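Local coordinates for manganese-binding protein (Chlamydia trachomatis, PDB 6NSI) that binds iron, manganese and nickel ions, with a preference for ferrous iron, and delivers them to the membrane permease of an ABC transporter for import, at residues Leu154-Glu159 / Thr276-Leu281; Asn161-Thr166 / Val215-Ala220; Gly167-Ser172 / Glu198-Glu203; Val223-Leu228 / Lys249-Lys254. One frame throughout, in Å; residues are numbered along the deposited sequence.

Contact 1 (Leu154-Glu159 / Thr276-Leu281)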
loop_
_atom_site.group_PDB
_atom_site.type_symbol
_atom_site.label_atom_id
_atom_site.label_comp_id
_atom_site.label_asym_id
_atom_site.label_seq_id
_atom_site.Cartn_x
_atom_site.Cartn_y
_atom_site.Cartn_z
ATOM N N LEU A 154 -13.194 -5.596 9.434
ATOM C CA LEU A 154 -12.031 -5.811 10.278
ATOM C C LEU A 154 -12.369 -5.638 11.748
ATOM O O LEU A 154 -11.684 -6.207 12.602
ATOM C CB LEU A 154 -10.904 -4.882 9.831
ATOM C CG LEU A 154 -10.365 -5.262 8.430
ATOM C CD1 LEU A 154 -9.546 -4.143 7.764
ATOM C CD2 LEU A 154 -9.547 -6.529 8.503
ATOM N N SER A 155 -13.449 -4.916 12.057
ATOM C CA SER A 155 -13.883 -4.763 13.440
ATOM C C SER A 155 -14.442 -6.045 14.035
ATOM O O SER A 155 -14.590 -6.122 15.258
ATOM C CB SER A 155 -14.934 -3.665 13.538
ATOM O OG SER A 155 -14.275 -2.420 13.619
ATOM N N THR A 156 -14.758 -7.043 13.208
ATOM C CA THR A 156 -15.276 -8.311 13.713
ATOM C C THR A 156 -14.164 -9.256 14.172
ATOM O O THR A 156 -14.449 -10.272 14.820
ATOM C CB THR A 156 -16.142 -8.995 12.634
ATOM O OG1 THR A 156 -15.310 -9.457 11.564
ATOM C CG2 THR A 156 -17.202 -8.024 12.057
ATOM N N ILE A 157 -12.914 -8.961 13.835
ATOM C CA ILE A 157 -11.780 -9.720 14.353
ATOM C C ILE A 157 -11.773 -9.601 15.870
ATOM O O ILE A 157 -11.682 -8.477 16.384
ATOM C CB ILE A 157 -10.455 -9.200 13.773
ATOM C CG1 ILE A 157 -10.436 -9.384 12.261
ATOM C CG2 ILE A 157 -9.241 -9.877 14.489
ATOM C CD1 ILE A 157 -9.226 -8.726 11.600
ATOM N N PRO A 158 -11.862 -10.705 16.622
ATOM C CA PRO A 158 -11.733 -10.615 18.081
ATOM C C PRO A 158 -10.485 -9.837 18.465
ATOM O O PRO A 158 -9.411 -10.035 17.895
ATOM C CB PRO A 158 -11.641 -12.081 18.526
ATOM C CG PRO A 158 -12.275 -12.855 17.417
ATOM C CD PRO A 158 -11.974 -12.103 16.155
ATOM N N GLU A 159 -10.638 -8.939 19.440
ATOM C CA GLU A 159 -9.526 -8.096 19.865
ATOM C C GLU A 159 -8.293 -8.918 20.253
ATOM O O GLU A 159 -7.159 -8.485 20.023
ATOM C CB GLU A 159 -9.960 -7.209 21.025
ATOM C CG GLU A 159 -8.879 -6.265 21.529
ATOM C CD GLU A 159 -9.309 -5.481 22.765
ATOM O OE1 GLU A 159 -9.981 -6.068 23.662
ATOM O OE2 GLU A 159 -8.967 -4.275 22.834
ATOM N N THR A 276 -9.044 -11.711 3.369
ATOM C CA THR A 276 -8.033 -12.631 3.876
ATOM C C THR A 276 -7.707 -12.351 5.345
ATOM O O THR A 276 -7.752 -13.255 6.185
ATOM C CB THR A 276 -6.784 -12.541 2.994
ATOM O OG1 THR A 276 -7.157 -12.883 1.650
ATOM C CG2 THR A 276 -5.664 -13.513 3.478
ATOM N N ILE A 277 -7.414 -11.097 5.683
ATOM C CA ILE A 277 -7.037 -10.800 7.063
ATOM C C ILE A 277 -8.216 -11.035 8.008
ATOM O O ILE A 277 -8.056 -11.631 9.082
ATOM C CB ILE A 277 -6.484 -9.365 7.147
ATOM C CG1 ILE A 277 -5.146 -9.310 6.391
ATOM C CG2 ILE A 277 -6.353 -8.877 8.629
ATOM C CD1 ILE A 277 -4.516 -7.960 6.371
ATOM N N THR A 278 -9.418 -10.600 7.620
ATOM C CA THR A 278 -10.587 -10.779 8.488
ATOM C C THR A 278 -10.857 -12.257 8.752
ATOM O O THR A 278 -11.036 -12.673 9.906
ATOM C CB THR A 278 -11.824 -10.108 7.868
ATOM O OG1 THR A 278 -11.556 -8.721 7.638
ATOM C CG2 THR A 278 -13.041 -10.208 8.803
ATOM N N GLU A 279 -10.868 -13.078 7.696
ATOM C CA GLU A 279 -11.219 -14.486 7.880
ATOM C C GLU A 279 -10.167 -15.223 8.699
ATOM O O GLU A 279 -10.503 -16.023 9.585
ATOM C CB GLU A 279 -11.401 -15.172 6.523
ATOM C CG GLU A 279 -12.777 -14.979 5.910
ATOM C CD GLU A 279 -12.884 -15.583 4.518
ATOM O OE1 GLU A 279 -11.912 -16.238 4.064
ATOM O OE2 GLU A 279 -13.940 -15.390 3.877
ATOM N N GLU A 280 -8.885 -14.976 8.418
ATOM C CA GLU A 280 -7.844 -15.761 9.078
ATOM C C GLU A 280 -7.681 -15.374 10.540
ATOM O O GLU A 280 -7.311 -16.228 11.357
ATOM C CB GLU A 280 -6.514 -15.613 8.341
ATOM C CG GLU A 280 -6.534 -16.196 6.922
ATOM C CD GLU A 280 -6.287 -17.698 6.880
ATOM O OE1 GLU A 280 -5.942 -18.210 5.791
ATOM O OE2 GLU A 280 -6.439 -18.370 7.935
ATOM N N LEU A 281 -7.941 -14.110 10.893
ATOM C CA LEU A 281 -7.871 -13.655 12.285
ATOM C C LEU A 281 -9.185 -13.853 13.056
ATOM O O LEU A 281 -9.290 -13.435 14.219
ATOM C CB LEU A 281 -7.430 -12.190 12.339
ATOM C CG LEU A 281 -5.974 -12.038 11.825
ATOM C CD1 LEU A 281 -5.499 -10.616 11.981
ATOM C CD2 LEU A 281 -5.057 -12.965 12.567
#

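Contact 2 (Asn161-Thr166 / Val215-Ala220). With NA (sodium ion), chain C.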
loop_
_atom_site.group_PDB
_atom_site.type_symbol
_atom_site.label_atom_id
_atom_site.label_comp_id
_atom_site.label_asym_id
_atom_site.label_seq_id
_atom_site.Cartn_x
_atom_site.Cartn_y
_atom_site.Cartn_z
ATOM N N ASN A 161 -7.116 -11.302 18.774
ATOM C CA ASN A 161 -6.454 -11.773 17.562
ATOM C C ASN A 161 -5.918 -10.650 16.678
ATOM O O ASN A 161 -5.384 -10.943 15.599
ATOM C CB ASN A 161 -7.409 -12.613 16.717
ATOM C CG ASN A 161 -7.744 -13.953 17.333
ATOM O OD1 ASN A 161 -7.081 -14.434 18.259
ATOM N ND2 ASN A 161 -8.777 -14.587 16.786
ATOM N N ARG A 162 -6.040 -9.383 17.101
ATOM C CA ARG A 162 -5.705 -8.225 16.259
ATOM C C ARG A 162 -4.198 -7.975 16.299
ATOM O O ARG A 162 -3.699 -6.990 16.848
ATOM C CB ARG A 162 -6.489 -7.001 16.707
ATOM C CG ARG A 162 -7.945 -7.037 16.255
ATOM C CD ARG A 162 -8.779 -5.929 16.947
ATOM N NE ARG A 162 -10.213 -6.251 16.890
ATOM C CZ ARG A 162 -11.183 -5.451 17.326
ATOM N NH1 ARG A 162 -10.884 -4.277 17.870
ATOM N NH2 ARG A 162 -12.457 -5.824 17.223
ATOM N N TYR A 163 -3.467 -8.912 15.705
ATOM C CA TYR A 163 -2.005 -8.901 15.706
ATOM C C TYR A 163 -1.615 -9.448 14.345
ATOM O O TYR A 163 -1.892 -10.623 14.052
ATOM C CB TYR A 163 -1.432 -9.752 16.852
ATOM C CG TYR A 163 -1.760 -9.170 18.210
ATOM C CD1 TYR A 163 -0.978 -8.162 18.755
ATOM C CD2 TYR A 163 -2.880 -9.597 18.922
ATOM C CE1 TYR A 163 -1.285 -7.595 19.989
ATOM C CE2 TYR A 163 -3.204 -9.043 20.159
ATOM C CZ TYR A 163 -2.400 -8.045 20.683
ATOM O OH TYR A 163 -2.706 -7.493 21.895
ATOM N N LEU A 164 -1.039 -8.585 13.507
ATOM C CA LEU A 164 -0.858 -8.840 12.080
ATOM C C LEU A 164 0.617 -9.099 11.776
ATOM O O LEU A 164 1.434 -8.166 11.770
ATOM C CB LEU A 164 -1.390 -7.664 11.257
ATOM C CG LEU A 164 -1.218 -7.779 9.737
ATOM C CD1 LEU A 164 -1.915 -9.033 9.190
ATOM C CD2 LEU A 164 -1.741 -6.511 9.091
ATOM N N VAL A 165 0.950 -10.357 11.498
ATOM C CA VAL A 165 2.326 -10.758 11.209
ATOM C C VAL A 165 2.448 -10.950 9.701
ATOM O O VAL A 165 1.805 -11.836 9.129
ATOM C CB VAL A 165 2.714 -12.043 11.965
ATOM C CG1 VAL A 165 4.168 -12.432 11.638
ATOM C CG2 VAL A 165 2.527 -11.870 13.483
ATOM N N THR A 166 3.270 -10.134 9.049
ATOM C CA THR A 166 3.419 -10.187 7.601
ATOM C C THR A 166 4.887 -10.325 7.205
ATOM O O THR A 166 5.784 -10.352 8.048
ATOM C CB THR A 166 2.842 -8.939 6.933
ATOM O OG1 THR A 166 3.652 -7.807 7.300
ATOM C CG2 THR A 166 1.389 -8.729 7.373
ATOM N N VAL A 215 9.294 -14.530 16.286
ATOM C CA VAL A 215 8.908 -15.745 17.013
ATOM C C VAL A 215 8.433 -15.406 18.429
ATOM O O VAL A 215 7.404 -15.912 18.902
ATOM C CB VAL A 215 10.082 -16.747 17.020
ATOM C CG1 VAL A 215 9.881 -17.847 18.075
ATOM C CG2 VAL A 215 10.253 -17.358 15.629
ATOM N N GLU A 216 9.167 -14.538 19.128
ATOM C CA GLU A 216 8.755 -14.172 20.482
ATOM C C GLU A 216 7.452 -13.375 20.468
ATOM O O GLU A 216 6.598 -13.542 21.354
ATOM C CB GLU A 216 9.873 -13.389 21.169
ATOM C CG GLU A 216 11.145 -14.216 21.417
ATOM C CD GLU A 216 12.126 -13.531 22.364
ATOM O OE1 GLU A 216 12.295 -12.295 22.290
ATOM O OE2 GLU A 216 12.744 -14.228 23.180
ATOM N N TYR A 217 7.283 -12.501 19.474
ATOM C CA TYR A 217 6.015 -11.787 19.317
ATOM C C TYR A 217 4.863 -12.757 19.100
ATOM O O TYR A 217 3.788 -12.590 19.687
ATOM C CB TYR A 217 6.124 -10.810 18.151
ATOM C CG TYR A 217 4.886 -10.005 17.787
ATOM C CD1 TYR A 217 3.892 -10.550 16.975
ATOM C CD2 TYR A 217 4.757 -8.674 18.175
ATOM C CE1 TYR A 217 2.771 -9.791 16.579
ATOM C CE2 TYR A 217 3.632 -7.905 17.793
ATOM C CZ TYR A 217 2.651 -8.477 16.997
ATOM O OH TYR A 217 1.537 -7.738 16.584
ATOM N N ILE A 218 5.062 -13.762 18.242
ATOM C CA ILE A 218 4.003 -14.739 17.974
ATOM C C ILE A 218 3.608 -15.457 19.264
ATOM O O ILE A 218 2.421 -15.627 19.565
ATOM C CB ILE A 218 4.464 -15.729 16.884
ATOM C CG1 ILE A 218 4.304 -15.125 15.495
ATOM C CG2 ILE A 218 3.728 -17.070 16.989
ATOM C CD1 ILE A 218 5.051 -15.931 14.443
ATOM N N SER A 219 4.591 -15.854 20.063
ATOM C CA SER A 219 4.268 -16.577 21.283
ATOM C C SER A 219 3.732 -15.644 22.371
ATOM O O SER A 219 2.854 -16.044 23.144
ATOM C CB SER A 219 5.494 -17.367 21.759
ATOM O OG SER A 219 6.322 -16.572 22.572
ATOM N N ALA A 220 4.200 -14.395 22.423
ATOM C CA ALA A 220 3.684 -13.464 23.421
ATOM C C ALA A 220 2.225 -13.128 23.152
ATOM O O ALA A 220 1.425 -13.039 24.086
ATOM C CB ALA A 220 4.524 -12.184 23.454
HETATM NA NA NA C . 1.770 -17.676 24.357
HETATM O O HOH W 1 0.943 -15.617 25.541
#

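Contact 3 (Gly167-Ser172 / Glu198-Glu203). With FE (Fe (III) ion), chain B.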
loop_
_atom_site.group_PDB
_atom_site.type_symbol
_atom_site.label_atom_id
_atom_site.label_comp_id
_atom_site.label_asym_id
_atom_site.label_seq_id
_atom_site.Cartn_x
_atom_site.Cartn_y
_atom_site.Cartn_z
ATOM N N GLY A 167 5.105 -10.413 5.884
ATOM C CA GLY A 167 6.447 -10.619 5.364
ATOM C C GLY A 167 7.353 -9.418 5.576
ATOM O O GLY A 167 8.473 -9.561 6.084
ATOM N N HIS A 168 6.909 -8.227 5.135
ATOM C CA HIS A 168 7.593 -6.984 5.478
ATOM C C HIS A 168 6.576 -5.979 5.997
ATOM O O HIS A 168 5.376 -6.258 6.073
ATOM C CB HIS A 168 8.439 -6.424 4.311
ATOM C CG HIS A 168 7.684 -5.701 3.227
ATOM N ND1 HIS A 168 6.757 -6.321 2.407
ATOM C CD2 HIS A 168 7.826 -4.439 2.742
ATOM C CE1 HIS A 168 6.321 -5.455 1.505
ATOM N NE2 HIS A 168 6.953 -4.311 1.686
ATOM N N ASN A 169 7.095 -4.814 6.381
ATOM C CA ASN A 169 6.329 -3.766 7.057
ATOM C C ASN A 169 5.621 -2.893 6.015
ATOM O O ASN A 169 5.978 -1.746 5.761
ATOM C CB ASN A 169 7.249 -2.946 7.959
ATOM C CG ASN A 169 6.496 -1.937 8.789
ATOM O OD1 ASN A 169 5.270 -2.025 8.923
ATOM N ND2 ASN A 169 7.214 -0.952 9.336
ATOM N N ALA A 170 4.586 -3.476 5.413
ATOM C CA ALA A 170 3.768 -2.795 4.424
ATOM C C ALA A 170 2.370 -2.465 4.931
ATOM O O ALA A 170 1.618 -1.792 4.219
ATOM C CB ALA A 170 3.644 -3.645 3.148
ATOM N N PHE A 171 2.004 -2.907 6.135
ATOM C CA PHE A 171 0.640 -2.743 6.626
ATOM C C PHE A 171 0.567 -1.911 7.908
ATOM O O PHE A 171 -0.396 -2.029 8.679
ATOM C CB PHE A 171 -0.007 -4.114 6.817
ATOM C CG PHE A 171 -0.080 -4.923 5.534
ATOM C CD1 PHE A 171 0.940 -5.806 5.193
ATOM C CD2 PHE A 171 -1.158 -4.780 4.666
ATOM C CE1 PHE A 171 0.880 -6.548 4.013
ATOM C CE2 PHE A 171 -1.229 -5.516 3.479
ATOM C CZ PHE A 171 -0.216 -6.406 3.156
ATOM N N SER A 172 1.555 -1.042 8.146
ATOM C CA SER A 172 1.479 -0.202 9.341
ATOM C C SER A 172 0.298 0.767 9.282
ATOM O O SER A 172 -0.399 0.964 10.287
ATOM C CB SER A 172 2.794 0.555 9.551
ATOM O OG SER A 172 3.775 -0.306 10.109
ATOM N N GLU A 198 11.091 -8.506 7.996
ATOM C CA GLU A 198 11.668 -7.514 7.100
ATOM C C GLU A 198 11.072 -6.138 7.390
ATOM O O GLU A 198 9.908 -6.023 7.784
ATOM C CB GLU A 198 11.400 -7.921 5.649
ATOM C CG GLU A 198 11.972 -6.970 4.584
ATOM C CD GLU A 198 13.486 -6.934 4.595
ATOM O OE1 GLU A 198 14.054 -6.191 5.436
ATOM O OE2 GLU A 198 14.090 -7.657 3.763
ATOM N N GLY A 199 11.875 -5.085 7.180
ATOM C CA GLY A 199 11.447 -3.719 7.425
ATOM C C GLY A 199 10.615 -3.136 6.298
ATOM O O GLY A 199 9.848 -3.838 5.630
ATOM N N LEU A 200 10.756 -1.845 5.998
ATOM C CA LEU A 200 9.934 -1.171 4.941
ATOM C C LEU A 200 10.257 -1.596 3.490
ATOM O O LEU A 200 9.383 -1.501 2.661
ATOM C CB LEU A 200 10.107 0.346 5.091
ATOM C CG LEU A 200 9.508 0.992 6.336
ATOM C CD1 LEU A 200 9.866 2.455 6.420
ATOM C CD2 LEU A 200 8.011 0.828 6.404
ATOM N N SER A 201 11.452 -2.117 3.247
ATOM C CA SER A 201 12.131 -2.449 2.008
ATOM C C SER A 201 12.521 -3.924 2.005
ATOM O O SER A 201 13.075 -4.417 2.998
ATOM C CB SER A 201 13.370 -1.573 1.812
ATOM O OG SER A 201 13.011 -0.212 1.647
ATOM N N PRO A 202 12.091 -4.577 1.048
ATOM C CA PRO A 202 12.544 -5.977 0.957
ATOM C C PRO A 202 14.041 -6.125 0.750
ATOM O O PRO A 202 14.562 -7.233 0.943
ATOM C CB PRO A 202 11.767 -6.524 -0.249
ATOM C CG PRO A 202 10.625 -5.593 -0.440
ATOM C CD PRO A 202 11.089 -4.247 0.025
ATOM N N GLU A 203 14.749 -5.055 0.374
ATOM C CA GLU A 203 16.164 -5.186 0.030
ATOM C C GLU A 203 17.069 -5.387 1.243
ATOM O O GLU A 203 18.197 -5.873 1.080
ATOM C CB GLU A 203 16.625 -3.957 -0.764
ATOM C CG GLU A 203 17.709 -4.254 -1.795
ATOM C CD GLU A 203 17.888 -3.120 -2.812
ATOM O OE1 GLU A 203 17.300 -2.030 -2.610
ATOM O OE2 GLU A 203 18.617 -3.317 -3.813
HETATM FE FE FE B . 6.792 -2.414 0.490
#

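Contact 4 (Val223-Leu228 / Lys249-Lys254)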
loop_
_atom_site.group_PDB
_atom_site.type_symbol
_atom_site.label_atom_id
_atom_site.label_comp_id
_atom_site.label_asym_id
_atom_site.label_seq_id
_atom_site.Cartn_x
_atom_site.Cartn_y
_atom_site.Cartn_z
ATOM N N VAL A 223 -0.301 -15.534 18.441
ATOM C CA VAL A 223 -0.686 -15.435 17.045
ATOM C C VAL A 223 -0.766 -16.842 16.458
ATOM O O VAL A 223 0.158 -17.646 16.623
ATOM C CB VAL A 223 0.334 -14.564 16.286
ATOM C CG1 VAL A 223 0.038 -14.553 14.820
ATOM C CG2 VAL A 223 0.369 -13.139 16.829
ATOM N N GLU A 224 -1.860 -17.151 15.751
ATOM C CA GLU A 224 -2.022 -18.487 15.199
ATOM C C GLU A 224 -1.726 -18.568 13.710
ATOM O O GLU A 224 -1.520 -19.674 13.193
ATOM C CB GLU A 224 -3.448 -19.001 15.442
ATOM C CG GLU A 224 -3.861 -19.033 16.893
ATOM C CD GLU A 224 -5.369 -19.186 17.036
ATOM O OE1 GLU A 224 -5.957 -20.027 16.316
ATOM O OE2 GLU A 224 -5.972 -18.440 17.831
ATOM N N VAL A 225 -1.691 -17.431 13.015
ATOM C CA VAL A 225 -1.500 -17.411 11.577
ATOM C C VAL A 225 -0.623 -16.217 11.206
ATOM O O VAL A 225 -0.673 -15.156 11.841
ATOM C CB VAL A 225 -2.871 -17.381 10.850
ATOM C CG1 VAL A 225 -3.733 -16.281 11.425
ATOM C CG2 VAL A 225 -2.696 -17.244 9.341
ATOM N N VAL A 226 0.203 -16.410 10.174
ATOM C CA VAL A 226 1.055 -15.367 9.622
ATOM C C VAL A 226 0.762 -15.273 8.126
ATOM O O VAL A 226 0.287 -16.223 7.509
ATOM C CB VAL A 226 2.545 -15.669 9.889
ATOM C CG1 VAL A 226 2.782 -15.883 11.386
ATOM C CG2 VAL A 226 2.974 -16.919 9.120
ATOM N N PHE A 227 1.075 -14.124 7.533
ATOM C CA PHE A 227 0.639 -13.824 6.173
ATOM C C PHE A 227 1.829 -13.668 5.227
ATOM O O PHE A 227 2.583 -12.696 5.327
ATOM C CB PHE A 227 -0.216 -12.558 6.151
ATOM C CG PHE A 227 -1.502 -12.680 6.932
ATOM C CD1 PHE A 227 -1.520 -12.448 8.311
ATOM C CD2 PHE A 227 -2.690 -13.025 6.290
ATOM C CE1 PHE A 227 -2.715 -12.538 9.038
ATOM C CE2 PHE A 227 -3.908 -13.125 7.024
ATOM C CZ PHE A 227 -3.908 -12.886 8.384
ATOM N N LEU A 228 1.934 -14.579 4.266
ATOM C CA LEU A 228 2.835 -14.423 3.129
ATOM C C LEU A 228 2.352 -13.306 2.223
ATOM O O LEU A 228 1.160 -13.007 2.169
ATOM C CB LEU A 228 2.889 -15.717 2.314
ATOM C CG LEU A 228 3.338 -16.938 3.114
ATOM C CD1 LEU A 228 3.001 -18.214 2.349
ATOM C CD2 LEU A 228 4.821 -16.839 3.335
ATOM N N LYS A 249 0.357 -24.079 18.044
ATOM C CA LYS A 249 -0.184 -24.044 16.691
ATOM C C LYS A 249 0.143 -22.725 15.991
ATOM O O LYS A 249 -0.039 -21.640 16.559
ATOM C CB LYS A 249 -1.695 -24.281 16.729
ATOM C CG LYS A 249 -2.039 -25.742 16.981
ATOM C CD LYS A 249 -3.531 -25.972 17.041
ATOM C CE LYS A 249 -3.873 -26.833 18.239
ATOM N NZ LYS A 249 -4.365 -28.193 17.860
ATOM N N ILE A 250 0.631 -22.830 14.749
ATOM C CA ILE A 250 0.997 -21.692 13.906
ATOM C C ILE A 250 0.980 -22.149 12.447
ATOM O O ILE A 250 1.540 -23.195 12.097
ATOM C CB ILE A 250 2.375 -21.118 14.295
ATOM C CG1 ILE A 250 2.733 -19.950 13.391
ATOM C CG2 ILE A 250 3.465 -22.173 14.168
ATOM C CD1 ILE A 250 1.723 -18.837 13.418
ATOM N N ARG A 251 0.333 -21.376 11.585
ATOM C CA ARG A 251 0.171 -21.759 10.195
ATOM C C ARG A 251 0.366 -20.534 9.316
ATOM O O ARG A 251 0.356 -19.394 9.788
ATOM C CB ARG A 251 -1.211 -22.358 9.949
ATOM C CG ARG A 251 -2.314 -21.350 10.243
ATOM C CD ARG A 251 -3.682 -21.986 10.346
ATOM N NE ARG A 251 -4.709 -20.988 10.066
ATOM C CZ ARG A 251 -5.356 -20.289 10.995
ATOM N NH1 ARG A 251 -5.102 -20.482 12.296
ATOM N NH2 ARG A 251 -6.264 -19.395 10.618
ATOM N N LEU A 252 0.545 -20.786 8.022
ATOM C CA LEU A 252 0.543 -19.745 7.002
ATOM C C LEU A 252 -0.889 -19.493 6.554
ATOM O O LEU A 252 -1.686 -20.429 6.447
ATOM C CB LEU A 252 1.394 -20.154 5.793
ATOM C CG LEU A 252 2.837 -20.643 5.963
ATOM C CD1 LEU A 252 3.308 -21.331 4.677
ATOM C CD2 LEU A 252 3.786 -19.493 6.332
ATOM N N ALA A 253 -1.215 -18.228 6.288
ATOM C CA ALA A 253 -2.536 -17.921 5.765
ATOM C C ALA A 253 -2.733 -18.617 4.426
ATOM O O ALA A 253 -1.772 -18.901 3.706
ATOM C CB ALA A 253 -2.722 -16.411 5.622
ATOM N N LYS A 254 -3.994 -18.914 4.102
ATOM C CA LYS A 254 -4.281 -19.652 2.876
ATOM C C LYS A 254 -3.865 -18.852 1.645
ATOM O O LYS A 254 -3.061 -19.316 0.830
ATOM C CB LYS A 254 -5.766 -20.011 2.817
ATOM C CG LYS A 254 -6.131 -21.333 3.483
ATOM C CD LYS A 254 -5.625 -22.537 2.674
ATOM C CE LYS A 254 -5.006 -23.590 3.587
ATOM N NZ LYS A 254 -3.828 -24.240 2.958
HETATM O O HOH W 2 -2.616 -22.200 13.677
HETATM O O HOH W 3 -0.090 -16.537 3.431
#

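Contact 1 (Leu154-Glu159 / Thr276-Leu281)
Ile157 packs against Thr278 and Leu281 where a type I beta turn, Leu154 to Ile157, meets the last turn of helix 266-280. The beta turn follows helix 129-154, so the contact joins the C-terminal ends of two helices. Its inner side is mainly apolar and closely packed, and no hydrogen bond crosses between the segments. The two gamma branches of Ile157 divide the work. CG2 reaches Leu281, 3.6 Å from its CB. CG1 stands anti to the carbonyl carbon (chi1 -63°) and carries CD1 over the helix backbone, 4.0 Å from Thr278 CA. The same CD1 lies 4.1 Å from Ile277 CG2. That methyl also meets Leu154 CD2, at 4.0 Å. Phe174 of helix 172-178 touches both Leu154 and Ile277 and adds to this inner cluster.

The outer side is looser. Ser155 turns away from the helix, and Glu159 and Glu279 are exposed. Thr156 lies at this margin. Its OG1 approaches Thr278 CG2 at 3.7 Å, but its polar partners are Ser153 O and Thr284 N. Pro158 touches across chiefly through its CD, 3.6 Å from Leu281 O. The closest approach is back at the inner side: Leu154 CD2 lies 3.1 Å from Thr278 OG1, a hydroxyl hydrogen-bonded to Val274 O one helical turn earlier.

Contact 2 (Asn161-Thr166 / Val215-Ala220)
Tyr217 holds its CG anti to the backbone N (chi1 178°), which carries the ring out from helix 208-221 to Tyr163 and Val165. Tyr163 places CG anti to its carbonyl carbon (chi1 -66°), and its ring edge then faces the incoming hydroxyl. These torsions make Tyr217 the main bridge between the helix and the short strand 164-165.

The phenol oxygen arrives near the plane of the Tyr163 ring, 3.3 Å from Tyr163 CD1. It also lies 3.6 Å from Tyr163 CB. The rings are not stacked: Tyr217 CZ is 4.0 Å from Tyr163 CD1, and the two side chains meet at a slant. The hydroxyl forms no hydrogen bond with Tyr163; its polar partner is Ser192 O. That bond fixes the far end of the long side chain. Val165 works through one methyl. Its CG2 lies 3.7 Å from Tyr217 CE1, and the two side chains run past each other in opposite directions. The same CG2 comes within 4.2 Å of Ile218 CG1, so one methyl bridges two successive helix residues.

Away from this buried patch, the helix helps bind sodium. Ser219 O coordinates the ion at 2.3 Å, with a water and Asp222 OD1 as further ligands. The water lies 3.0 Å from Ala220 O, within hydrogen-bonding distance.

Strand 164-165 pairs in parallel with strand 194-195, and Ile195 touches both Val165 and Tyr217. Helix 235-242 packs on the patch as well, with Leu237 on Val165 and Ile240 on Ile218.

Contact 3 (Gly167-Ser172 / Glu198-Glu203)
Glu198 begins the contact, beside Gly167 and the iron ligand His168. Its N gives a weak hydrogen bond to Gly167 O at 3.4 Å. Its CB packs against His168 CB at 3.6 Å. The side chain then bends at chi2 (65°), and OE1 accepts the N-H of Gly199 at 3.0 Å through its anti lone pair.

Gly199 supplies the firmer link. Asn169 N donates to Gly199 O over 3.0 Å, nearly straight at 165° but from well above the carbonyl plane. The same oxygen lies at the edge of the His168 ring. Leu200 follows, and its O also borders that ring edge, 3.3 Å from His168 CD2. The Leu200 side chain runs alongside Asn169, with CD2 3.5 Å from Asn169 ND2. The Asn169 amide is held at both ends: OD1 takes a hydrogen bond from Ser172 OG at 2.6 Å, and ND2 is hydrogen-bonded to Glu95 OE2. Pro202 then lays its CG over one face of the imidazole. It also touches His36.

His168 NE2 binds the ferric ion at 2.2 Å, and His36, His102 and Asp260 complete the protein ligands. On the other ring nitrogen, ND1 is hydrogen-bonded to Glu229 OE1. Held at NE2 by the metal and at ND1 by this second-shell carboxylate, the ring has little freedom to turn, and the carboxylate probably makes NE2 a stronger donor.

Contact 4 (Val223-Leu228 / Lys249-Lys254)
Val225 and Val226 pair in parallel with Arg251 and Leu252. Three backbone bonds join the strands. Arg251 N donates to Glu224 O at 3.0 Å, Val226 N to Arg251 O at 3.0 Å, and Ala253 N to Val226 O at 2.8 Å. The last two run close to the carbonyl axis.

Water extends the ladder at both ends. One water bridges Leu228 N and Ala253 O, at 2.9 Å to each. Another donates to Glu224 O at 2.8 Å, giving that oxygen a second partner, and weakly accepts from Arg251 NH1. The guanidinium lies with one face over Val225 CB. Its NH2 forms a salt bridge with Glu280, whereas Glu224 OE1 stays 4.1 Å from Arg251 NH1, too far for a salt bridge.

Apolar side chains add to the contact. Val226 meets Ile250 and Leu252, and Phe227 CD2 touches Ala253 CB at 3.5 Å. Helix 235-242 connects the strands as a beta-alpha-beta crossover, and its Val241 lies on Val226 and Leu252. Helix 266-280 packs against Phe227 and Ala253, and strand 164-165 touches Val223, Val226 and Phe227.

How the contacts relate
Contacts 2 and 4 are the closest pair, with centres 10 Å apart. Val165 O and Phe227 N, 2.9 Å apart, probably hydrogen-bond and join strand 164-165 to strand 225-226. Contact 1 adjoins both. Ile157 O probably bonds to Arg162 NE of contact 2 at 2.7 Å, and Glu280 OE1 probably accepts a hydrogen bond from Lys254 N of contact 4 at 2.7 Å. Contact 3 carries His168, one of four protein ligands of the iron. It meets contact 2 through Leu164 CD2 and Phe171 CB, 3.7 Å apart. The other contacts stand back from the metal: the side chains of Leu164, Phe227 and Ile277 are about 13, 14 and 14 Å from the iron.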